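Local coordinates for phosphatidylinositol 4,5-bisphosphate-binding protein SLM1 (Saccharomyces cerevisiae, PDB 4A6F) that binds phosphatidylinositol 4,5-bisphosphate, probably through this PH domain, and acts with SLM2 as an effector of TORC2 and calcineurin signalling, at residues 10-15 with 25-30; 57-62 with 108-113; 77-82 with 97-102. One frame throughout, in Å; residues are numbered along the deposited sequence.

Contact 1 (10-15 with 25-30); sequences GFLERR and GYYVLT. With SEP (phosphoserine), chain E; PO4 (phosphate ion), chain F.
Gly10 and Tyr27 form a hydrogen-bonded antiparallel pair in the first hairpin of the PH-domain sheet, where strand 8-16 meets strand 21-29. Their two reciprocal bonds include Tyr27 N to Gly10 O at 2.8 Å, and a second reciprocal couple joins Leu12 to Gly25. Between these couples lies the non-hydrogen-bonded pair Phe11 and Tyr26, where Phe11 CA approaches Gly25 O at 3.3 Å in a CA-H...O contact. The short strand axes are strongly twisted, at 117°, yet the bridges run on from Gly10-Tyr27 through Phe11-Tyr26 to Leu12-Gly25.

Packing is tight on the face carrying Leu12 and Tyr27. Leu12 CB packs against the phenol ring, 3.5 Å from Tyr27 CD1, the two side chains crossing at about a right angle. With CG beside its own backbone N (chi1 -71°), the Tyr27 side chain extends along strand 8-16 from its pairing partner Gly10 to Arg14. Trp109 of helix 103-115 covers both Leu12 and Tyr27 from the core.

The other face is looser and more exposed. Here Tyr26 turns its edge to the face of Phe11, with ring centroids 5.0 Å apart and Tyr26 CD1 over the middle of the Phe11 ring. Outside the pair, Lys24 makes a cation-pi contact with Phe11, while Tyr26 OH bonds to Ser9 OG.

The polar end of the packed face is held by Arg14, whose bent chain (chi3 99°) brings the guanidinium to Tyr27 and lets it form a salt bridge with Glu36. Arg14 NH1 donates to Tyr27 OH at 3.0 Å, with the oxygen lying practically in the guanidinium plane.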
loop_
_atom_site.group_PDB
_atom_site.type_symbol
_atom_site.label_atom_id
_atom_site.label_comp_id
_atom_site.label_asym_id
_atom_site.label_seq_id
_atom_site.Cartn_x
_atom_site.Cartn_y
_atom_site.Cartn_z
ATOM N N GLY A 10 11.120 11.070 6.215
ATOM C CA GLY A 10 11.757 12.020 7.098
ATOM C C GLY A 10 13.110 11.519 7.533
ATOM O O GLY A 10 13.466 10.368 7.275
ATOM N N PHE A 11 13.869 12.391 8.188
ATOM C CA PHE A 11 15.192 12.012 8.666
ATOM C C PHE A 11 15.073 11.224 9.968
ATOM O O PHE A 11 14.274 11.571 10.835
ATOM C CB PHE A 11 16.063 13.258 8.855
ATOM C CG PHE A 11 16.450 13.921 7.562
ATOM C CD1 PHE A 11 17.584 13.520 6.888
ATOM C CD2 PHE A 11 15.677 14.937 7.018
ATOM C CE1 PHE A 11 17.958 14.125 5.683
ATOM C CE2 PHE A 11 16.041 15.538 5.815
ATOM C CZ PHE A 11 17.184 15.127 5.151
ATOM N N LEU A 12 15.861 10.154 10.079
ATOM C CA LEU A 12 15.973 9.376 11.320
ATOM C C LEU A 12 17.437 9.050 11.546
ATOM O O LEU A 12 18.182 8.924 10.596
ATOM C CB LEU A 12 15.224 8.048 11.189
ATOM C CG LEU A 12 13.698 8.079 11.297
ATOM C CD1 LEU A 12 13.128 6.692 11.013
ATOM C CD2 LEU A 12 13.300 8.592 12.657
ATOM N N GLU A 13 17.842 8.903 12.805
ATOM C CA GLU A 13 19.194 8.405 13.087
ATOM C C GLU A 13 19.101 6.922 13.422
ATOM O O GLU A 13 18.198 6.498 14.133
ATOM C CB GLU A 13 19.830 9.167 14.245
ATOM C CG GLU A 13 20.067 10.638 13.951
ATOM C CD GLU A 13 20.628 11.377 15.137
ATOM O OE1 GLU A 13 21.810 11.149 15.466
ATOM O OE2 GLU A 13 19.878 12.180 15.739
ATOM N N ARG A 14 20.018 6.124 12.894
ATOM C CA ARG A 14 20.016 4.702 13.210
ATOM C C ARG A 14 21.302 4.324 13.925
ATOM O O ARG A 14 22.379 4.727 13.501
ATOM C CB ARG A 14 19.880 3.864 11.934
ATOM C CG ARG A 14 19.709 2.385 12.240
ATOM C CD ARG A 14 19.323 1.583 11.016
ATOM N NE ARG A 14 20.480 0.921 10.422
ATOM C CZ ARG A 14 21.107 1.346 9.332
ATOM N NH1 ARG A 14 20.685 2.434 8.704
ATOM N NH2 ARG A 14 22.151 0.678 8.867
ATOM N N ARG A 15 21.195 3.529 14.986
ATOM C CA ARG A 15 22.375 3.139 15.759
ATOM C C ARG A 15 23.104 1.944 15.157
ATOM O O ARG A 15 22.474 0.985 14.718
ATOM C CB ARG A 15 21.955 2.799 17.194
ATOM C CG ARG A 15 23.105 2.548 18.159
ATOM C CD ARG A 15 23.785 3.841 18.596
ATOM N NE ARG A 15 24.868 3.583 19.547
ATOM C CZ ARG A 15 25.627 4.524 20.106
ATOM N NH1 ARG A 15 25.438 5.803 19.814
ATOM N NH2 ARG A 15 26.586 4.181 20.957
ATOM N N GLY A 25 19.920 9.293 8.226
ATOM C CA GLY A 25 19.558 8.963 6.864
ATOM C C GLY A 25 18.171 9.506 6.597
ATOM O O GLY A 25 17.478 9.943 7.520
ATOM N N TYR A 26 17.766 9.498 5.329
ATOM C CA TYR A 26 16.430 9.943 4.976
ATOM C C TYR A 26 15.588 8.712 4.705
ATOM O O TYR A 26 15.867 7.984 3.783
ATOM C CB TYR A 26 16.450 10.856 3.742
ATOM C CG TYR A 26 15.093 11.470 3.463
ATOM C CD1 TYR A 26 14.630 12.547 4.220
ATOM C CD2 TYR A 26 14.270 10.971 2.460
ATOM C CE1 TYR A 26 13.385 13.104 3.996
ATOM C CE2 TYR A 26 13.021 11.538 2.216
ATOM C CZ TYR A 26 12.589 12.603 2.988
ATOM O OH TYR A 26 11.352 13.178 2.765
ATOM N N TYR A 27 14.569 8.480 5.531
ATOM C CA TYR A 27 13.787 7.252 5.442
ATOM C C TYR A 27 12.457 7.461 4.740
ATOM O O TYR A 27 11.795 8.496 4.918
ATOM C CB TYR A 27 13.576 6.657 6.848
ATOM C CG TYR A 27 14.858 6.077 7.394
ATOM C CD1 TYR A 27 15.848 6.904 7.938
ATOM C CD2 TYR A 27 15.115 4.716 7.304
ATOM C CE1 TYR A 27 17.045 6.377 8.396
ATOM C CE2 TYR A 27 16.305 4.178 7.778
ATOM C CZ TYR A 27 17.263 5.009 8.319
ATOM O OH TYR A 27 18.448 4.468 8.768
ATOM N N VAL A 28 12.072 6.466 3.946
ATOM C CA VAL A 28 10.810 6.488 3.241
ATOM C C VAL A 28 10.087 5.194 3.543
ATOM O O VAL A 28 10.597 4.106 3.278
ATOM C CB VAL A 28 11.004 6.607 1.714
ATOM C CG1 VAL A 28 9.671 6.564 1.016
ATOM C CG2 VAL A 28 11.760 7.909 1.382
ATOM N N LEU A 29 8.897 5.332 4.105
ATOM C CA LEU A 29 8.054 4.189 4.427
ATOM C C LEU A 29 7.013 3.951 3.329
ATOM O O LEU A 29 6.235 4.841 3.004
ATOM C CB LEU A 29 7.354 4.443 5.763
ATOM C CG LEU A 29 6.414 3.357 6.279
ATOM C CD1 LEU A 29 7.155 2.032 6.536
ATOM C CD2 LEU A 29 5.748 3.845 7.557
ATOM N N THR A 30 6.997 2.747 2.764
ATOM C CA THR A 30 5.970 2.363 1.791
ATOM C C THR A 30 5.178 1.205 2.393
ATOM O O THR A 30 5.482 0.767 3.489
ATOM C CB THR A 30 6.586 1.909 0.458
ATOM O OG1 THR A 30 7.252 0.660 0.662
ATOM C CG2 THR A 30 7.558 2.939 -0.049
HETATM N N SEP E . 23.013 6.440 24.361
HETATM C CA SEP E . 22.402 5.804 23.095
HETATM C CB SEP E . 22.908 6.456 21.819
HETATM O OG SEP E . 22.224 7.665 21.637
HETATM C C SEP E . 22.455 4.326 22.970
HETATM O O SEP E . 22.599 3.573 23.966
HETATM O OXT SEP E . 22.211 3.712 21.690
HETATM P P SEP E . 22.083 8.555 22.872
HETATM O O1P SEP E . 21.463 7.903 24.157
HETATM O O2P SEP E . 23.437 9.088 23.301
HETATM O O3P SEP E . 21.195 9.439 22.510
HETATM P P PO4 F . 7.813 -0.580 -2.441
HETATM O O1 PO4 F . 8.254 0.424 -3.454
HETATM O O2 PO4 F . 8.036 -2.004 -2.895
HETATM O O3 PO4 F . 8.689 -0.322 -1.252
HETATM O O4 PO4 F . 6.360 -0.420 -2.055
#

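Contact 2 (57-62 with 108-113); sequences CTVTEH and SWFDNL. With SEP (phosphoserine), chain D.
Leu113 N bonds to Trp109 O at 2.9 Å, and this helical turn sets Leu113 CB against Val59 CG1 at 3.7 Å. Across the interface itself the contact is apolar and aromatic, centred on the Phe110 ring.

CG of Phe110 lies anti to its backbone N (chi1 -174°), which directs the ring from the helix toward strand 57-62. Both of its faces are used. Over one face stands the Val59 methyl CG2, in a CH-pi contact 4.0 Å from the ring centroid and displaced toward the rim. From the opposite face comes His62, edge first, its CD2 lying 3.5 Å above the centre of the phenyl plane. With the ring planes at 82°, this is a T-shaped pair in which the imidazole supplies the edge and the phenyl the face. The far end of the phenyl points at the strand backbone, where Thr60 O lies near the ring plane, 3.9 Å from Phe110 CZ.

Val59 therefore divides its two methyls between Phe110 and Leu113, while its CB lies close to CE2 of the same phenyl ring. Leu82 of the adjoining strand flanks Val59, and Met106 and Met107 pack on His62. Strand and helix segments run 8.7 Å apart at closest approach, a spacing filled by these side chains. This is the packing of the C-terminal helix of a PH domain across one end of its beta sandwich.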
loop_
_atom_site.group_PDB
_atom_site.type_symbol
_atom_site.label_atom_id
_atom_site.label_comp_id
_atom_site.label_asym_id
_atom_site.label_seq_id
_atom_site.Cartn_x
_atom_site.Cartn_y
_atom_site.Cartn_z
ATOM N N CYS A 57 9.363 -7.530 9.960
ATOM C CA CYS A 57 9.757 -6.606 11.024
ATOM C C CYS A 57 8.595 -6.350 11.957
ATOM O O CYS A 57 7.438 -6.457 11.562
ATOM C CB CYS A 57 10.217 -5.264 10.448
ATOM S SG CYS A 57 11.754 -5.326 9.531
ATOM N N THR A 58 8.914 -5.998 13.196
ATOM C CA THR A 58 7.924 -5.534 14.150
ATOM C C THR A 58 8.546 -4.382 14.916
ATOM O O THR A 58 9.768 -4.308 15.044
ATOM C CB THR A 58 7.519 -6.643 15.141
ATOM O OG1 THR A 58 8.693 -7.198 15.744
ATOM C CG2 THR A 58 6.775 -7.747 14.418
ATOM N N VAL A 59 7.721 -3.467 15.411
ATOM C CA VAL A 59 8.251 -2.431 16.273
ATOM C C VAL A 59 7.885 -2.842 17.676
ATOM O O VAL A 59 6.730 -3.165 17.957
ATOM C CB VAL A 59 7.721 -1.026 15.928
ATOM C CG1 VAL A 59 8.425 -0.496 14.677
ATOM C CG2 VAL A 59 6.207 -1.051 15.727
ATOM N N THR A 60 8.872 -2.863 18.558
ATOM C CA THR A 60 8.650 -3.475 19.856
ATOM C C THR A 60 8.538 -2.452 20.980
ATOM O O THR A 60 7.457 -2.258 21.536
ATOM C CB THR A 60 9.713 -4.540 20.155
ATOM O OG1 THR A 60 11.008 -3.936 20.103
ATOM C CG2 THR A 60 9.636 -5.663 19.122
ATOM N N GLU A 61 9.640 -1.794 21.318
ATOM C CA GLU A 61 9.590 -0.809 22.386
ATOM C C GLU A 61 9.965 0.580 21.900
ATOM O O GLU A 61 10.534 0.750 20.819
ATOM C CB GLU A 61 10.473 -1.231 23.565
ATOM C CG GLU A 61 11.856 -1.649 23.164
ATOM C CD GLU A 61 12.721 -2.053 24.341
ATOM O OE1 GLU A 61 12.550 -1.494 25.446
ATOM O OE2 GLU A 61 13.584 -2.935 24.150
ATOM N N HIS A 62 9.629 1.575 22.709
ATOM C CA HIS A 62 9.996 2.943 22.410
ATOM C C HIS A 62 10.194 3.700 23.711
ATOM O O HIS A 62 9.778 3.248 24.793
ATOM C CB HIS A 62 8.943 3.629 21.526
ATOM C CG HIS A 62 7.587 3.731 22.163
ATOM N ND1 HIS A 62 7.335 4.535 23.254
ATOM C CD2 HIS A 62 6.406 3.149 21.844
ATOM C CE1 HIS A 62 6.061 4.431 23.593
ATOM N NE2 HIS A 62 5.473 3.599 22.751
ATOM N N SER A 108 4.980 9.049 15.714
ATOM C CA SER A 108 4.433 8.953 14.361
ATOM C C SER A 108 5.085 7.810 13.584
ATOM O O SER A 108 4.407 7.013 12.929
ATOM C CB SER A 108 4.594 10.284 13.614
ATOM O OG SER A 108 3.992 10.237 12.330
ATOM N N TRP A 109 6.412 7.719 13.642
ATOM C CA TRP A 109 7.084 6.610 12.985
ATOM C C TRP A 109 6.604 5.280 13.576
ATOM O O TRP A 109 6.284 4.336 12.852
ATOM C CB TRP A 109 8.597 6.730 13.148
ATOM C CG TRP A 109 9.208 7.681 12.159
ATOM C CD1 TRP A 109 9.625 8.962 12.397
ATOM C CD2 TRP A 109 9.437 7.435 10.773
ATOM N NE1 TRP A 109 10.114 9.524 11.241
ATOM C CE2 TRP A 109 10.011 8.607 10.227
ATOM C CE3 TRP A 109 9.233 6.336 9.937
ATOM C CZ2 TRP A 109 10.366 8.713 8.883
ATOM C CZ3 TRP A 109 9.578 6.447 8.587
ATOM C CH2 TRP A 109 10.153 7.622 8.082
ATOM N N PHE A 110 6.604 5.213 14.899
ATOM C CA PHE A 110 6.297 3.982 15.599
ATOM C C PHE A 110 4.909 3.509 15.193
ATOM O O PHE A 110 4.731 2.367 14.779
ATOM C CB PHE A 110 6.344 4.201 17.109
ATOM C CG PHE A 110 6.172 2.945 17.892
ATOM C CD1 PHE A 110 4.910 2.516 18.269
ATOM C CD2 PHE A 110 7.272 2.183 18.242
ATOM C CE1 PHE A 110 4.756 1.346 18.993
ATOM C CE2 PHE A 110 7.126 1.018 18.956
ATOM C CZ PHE A 110 5.868 0.593 19.326
ATOM N N ASP A 111 3.939 4.406 15.277
ATOM C CA ASP A 111 2.544 4.036 14.982
ATOM C C ASP A 111 2.320 3.684 13.507
ATOM O O ASP A 111 1.582 2.753 13.171
ATOM C CB ASP A 111 1.607 5.156 15.398
ATOM C CG ASP A 111 1.408 5.231 16.896
ATOM O OD1 ASP A 111 1.627 4.216 17.590
ATOM O OD2 ASP A 111 1.027 6.316 17.373
ATOM N N ASN A 112 2.940 4.435 12.609
ATOM C CA ASN A 112 2.836 4.099 11.201
ATOM C C ASN A 112 3.466 2.750 10.841
ATOM O O ASN A 112 2.949 2.012 9.995
ATOM C CB ASN A 112 3.376 5.239 10.344
ATOM C CG ASN A 112 2.329 6.318 10.112
ATOM O OD1 ASN A 112 1.392 6.122 9.346
ATOM N ND2 ASN A 112 2.473 7.448 10.794
ATOM N N LEU A 113 4.583 2.430 11.487
ATOM C CA LEU A 113 5.228 1.144 11.280
ATOM C C LEU A 113 4.381 0.024 11.853
ATOM O O LEU A 113 4.247 -1.032 11.241
ATOM C CB LEU A 113 6.621 1.127 11.925
ATOM C CG LEU A 113 7.690 1.812 11.068
ATOM C CD1 LEU A 113 8.918 2.178 11.906
ATOM C CD2 LEU A 113 8.071 0.898 9.912
HETATM N N SEP D . -1.590 8.389 12.486
HETATM C CA SEP D . -2.481 7.777 13.590
HETATM C CB SEP D . -2.019 6.390 14.001
HETATM O OG SEP D . -2.452 5.472 13.034
HETATM C C SEP D . -2.756 8.604 14.792
HETATM O O SEP D . -2.645 9.855 14.786
HETATM O OXT SEP D . -3.288 7.980 15.976
HETATM P P SEP D . -2.240 5.879 11.576
HETATM O O1P SEP D . -2.812 7.272 11.130
HETATM O O2P SEP D . -0.761 5.923 11.243
HETATM O O3P SEP D . -2.963 5.018 10.913
#

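Contact 3 (77-82 with 97-102); sequences DAKFVL and VFKADS. With SEP (phosphoserine), chain E.
Phe80 and Phe98 face each other as a hydrogen-bonded antiparallel pair, and their side chains provide the first shell of the contact. Phe98 CB sits over the Phe80 ring near its rim, 3.8 Å from the centroid, a CH-pi contact. The rings themselves are nearly parallel, with planes at 13°, but slid apart so far that they scarcely overlap. Phe80 adopts the torsion that holds CG between its backbone N and carbonyl carbon (chi1 69°), bringing the ring back beneath Phe98 CB. Farther along, Leu82 CB meets the edge of Phe98 at CE1.

The backbone fixes this register. Phe98 N donates to Phe80 O at 2.9 Å and Phe80 N returns the bond to Phe98 O. Beyond the last paired strand residues, Ala100 N reaches Ala78 O at 2.8 Å in an almost straight bond. Ala78 CB then lies against Ser102 O, and Ser102 OG caps Ser105 N at the start of helix 103-115. Met106, Phe110 and Leu113 of that helix support Phe80, while Tyr27 meets Phe98 edge-to-face.

On the reverse face of the hairpin, Lys79 and Lys99 form a non-hydrogen-bonded pair and extend outward to a bound phosphoserine molecule. Lys79 NZ bonds to phosphoserine O1P at 3.0 Å, and Lys99 NZ to phosphoserine O3P at 2.9 Å. Each ammonium thus takes a different phosphate oxygen, so the anion bridges two neighbouring strands; a basic patch that grips a phosphate monoester in this way is consistent with binding the headgroup of a phosphoinositide.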
loop_
_atom_site.group_PDB
_atom_site.type_symbol
_atom_site.label_atom_id
_atom_site.label_comp_id
_atom_site.label_asym_id
_atom_site.label_seq_id
_atom_site.Cartn_x
_atom_site.Cartn_y
_atom_site.Cartn_z
ATOM N N ASP A 77 14.344 10.967 24.492
ATOM C CA ASP A 77 13.133 10.176 24.660
ATOM C C ASP A 77 12.471 9.986 23.297
ATOM O O ASP A 77 11.245 9.954 23.186
ATOM C CB ASP A 77 12.153 10.885 25.609
ATOM C CG ASP A 77 11.728 12.250 25.090
ATOM O OD1 ASP A 77 12.421 12.798 24.207
ATOM O OD2 ASP A 77 10.704 12.780 25.567
ATOM N N ALA A 78 13.292 9.867 22.252
ATOM C CA ALA A 78 12.787 9.828 20.889
ATOM C C ALA A 78 13.246 8.567 20.148
ATOM O O ALA A 78 13.436 8.595 18.927
ATOM C CB ALA A 78 13.233 11.071 20.126
ATOM N N LYS A 79 13.410 7.467 20.877
ATOM C CA LYS A 79 13.929 6.233 20.285
ATOM C C LYS A 79 12.873 5.141 20.178
ATOM O O LYS A 79 11.916 5.089 20.954
ATOM C CB LYS A 79 15.070 5.669 21.128
ATOM C CG LYS A 79 16.306 6.513 21.230
ATOM C CD LYS A 79 17.250 5.801 22.200
ATOM C CE LYS A 79 18.508 6.571 22.486
ATOM N NZ LYS A 79 19.221 5.911 23.625
ATOM N N PHE A 80 13.075 4.246 19.221
ATOM C CA PHE A 80 12.247 3.049 19.115
ATOM C C PHE A 80 13.075 1.899 18.562
ATOM O O PHE A 80 14.124 2.112 17.942
ATOM C CB PHE A 80 10.974 3.289 18.282
ATOM C CG PHE A 80 11.223 3.516 16.806
ATOM C CD1 PHE A 80 11.439 4.796 16.310
ATOM C CD2 PHE A 80 11.187 2.458 15.910
ATOM C CE1 PHE A 80 11.644 5.018 14.949
ATOM C CE2 PHE A 80 11.393 2.671 14.551
ATOM C CZ PHE A 80 11.623 3.954 14.071
ATOM N N VAL A 81 12.610 0.684 18.821
ATOM C CA VAL A 81 13.280 -0.527 18.359
ATOM C C VAL A 81 12.487 -1.195 17.251
ATOM O O VAL A 81 11.263 -1.395 17.364
ATOM C CB VAL A 81 13.470 -1.553 19.502
ATOM C CG1 VAL A 81 14.199 -2.777 18.991
ATOM C CG2 VAL A 81 14.232 -0.931 20.663
ATOM N N LEU A 82 13.194 -1.532 16.177
ATOM C CA LEU A 82 12.626 -2.288 15.071
ATOM C C LEU A 82 13.279 -3.662 15.088
ATOM O O LEU A 82 14.504 -3.787 15.008
ATOM C CB LEU A 82 12.877 -1.560 13.741
ATOM C CG LEU A 82 12.289 -2.199 12.478
ATOM C CD1 LEU A 82 10.773 -2.221 12.537
ATOM C CD2 LEU A 82 12.760 -1.447 11.233
ATOM N N VAL A 97 17.996 0.082 16.626
ATOM C CA VAL A 97 17.508 1.248 17.366
ATOM C C VAL A 97 17.520 2.522 16.510
ATOM O O VAL A 97 18.544 2.897 15.917
ATOM C CB VAL A 97 18.304 1.489 18.647
ATOM C CG1 VAL A 97 17.756 2.723 19.378
ATOM C CG2 VAL A 97 18.224 0.257 19.541
ATOM N N PHE A 98 16.365 3.173 16.443
ATOM C CA PHE A 98 16.233 4.418 15.706
ATOM C C PHE A 98 15.993 5.572 16.669
ATOM O O PHE A 98 15.424 5.389 17.748
ATOM C CB PHE A 98 15.061 4.341 14.730
ATOM C CG PHE A 98 15.310 3.453 13.559
ATOM C CD1 PHE A 98 15.028 2.109 13.625
ATOM C CD2 PHE A 98 15.858 3.966 12.386
ATOM C CE1 PHE A 98 15.265 1.274 12.544
ATOM C CE2 PHE A 98 16.093 3.142 11.302
ATOM C CZ PHE A 98 15.798 1.794 11.378
ATOM N N LYS A 99 16.424 6.756 16.265
ATOM C CA LYS A 99 16.213 7.969 17.042
ATOM C C LYS A 99 15.653 9.073 16.151
ATOM O O LYS A 99 16.248 9.424 15.128
ATOM C CB LYS A 99 17.533 8.421 17.670
ATOM C CG LYS A 99 17.391 9.633 18.573
ATOM C CD LYS A 99 18.585 9.765 19.508
ATOM C CE LYS A 99 19.852 10.141 18.778
ATOM N NZ LYS A 99 20.978 10.279 19.759
ATOM N N ALA A 100 14.515 9.626 16.555
ATOM C CA ALA A 100 13.859 10.673 15.799
ATOM C C ALA A 100 14.204 12.001 16.466
ATOM O O ALA A 100 14.933 12.020 17.459
ATOM C CB ALA A 100 12.346 10.452 15.776
ATOM N N ASP A 101 13.691 13.100 15.911
ATOM C CA ASP A 101 13.966 14.448 16.425
ATOM C C ASP A 101 13.269 14.757 17.754
ATOM O O ASP A 101 13.724 15.610 18.526
ATOM C CB ASP A 101 13.550 15.497 15.389
ATOM C CG ASP A 101 14.196 15.270 14.034
ATOM O OD1 ASP A 101 15.123 14.436 13.948
ATOM O OD2 ASP A 101 13.776 15.920 13.050
ATOM N N SER A 102 12.151 14.087 18.008
ATOM C CA SER A 102 11.383 14.310 19.225
ATOM C C SER A 102 10.541 13.081 19.562
ATOM O O SER A 102 10.398 12.186 18.731
ATOM C CB SER A 102 10.470 15.527 19.046
ATOM O OG SER A 102 9.579 15.336 17.955
HETATM N N SEP E . 23.013 6.440 24.361
HETATM C CA SEP E . 22.402 5.804 23.095
HETATM C CB SEP E . 22.908 6.456 21.819
HETATM O OG SEP E . 22.224 7.665 21.637
HETATM C C SEP E . 22.455 4.326 22.970
HETATM O O SEP E . 22.599 3.573 23.966
HETATM O OXT SEP E . 22.211 3.712 21.690
HETATM P P SEP E . 22.083 8.555 22.872
HETATM O O1P SEP E . 21.463 7.903 24.157
HETATM O O2P SEP E . 23.437 9.088 23.301
HETATM O O3P SEP E . 21.195 9.439 22.510
#

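In the fold
From the N terminus, contact 1 closes first, the short hairpin loop between strands 8-16 and 21-29. The chain then passes through strands 33-37 and 50-53 before strand 57-62 opens contact 2, which closes only when helix 103-115 packs back on it. Contact 3 opens and closes within that long excursion as the hairpin of strands 79-84 and 95-99. Backbone bonds join the pieces into one sheet: Glu13 and Arg15 pair with Lys99 and Val97, and Thr60 and Glu61 with Val81. Trp109 and Leu113 carry the helix of contact 2 onto Leu12, Tyr27 and Leu29 of contact 1, so the helix ties the first hairpin to the edge strand 57-62.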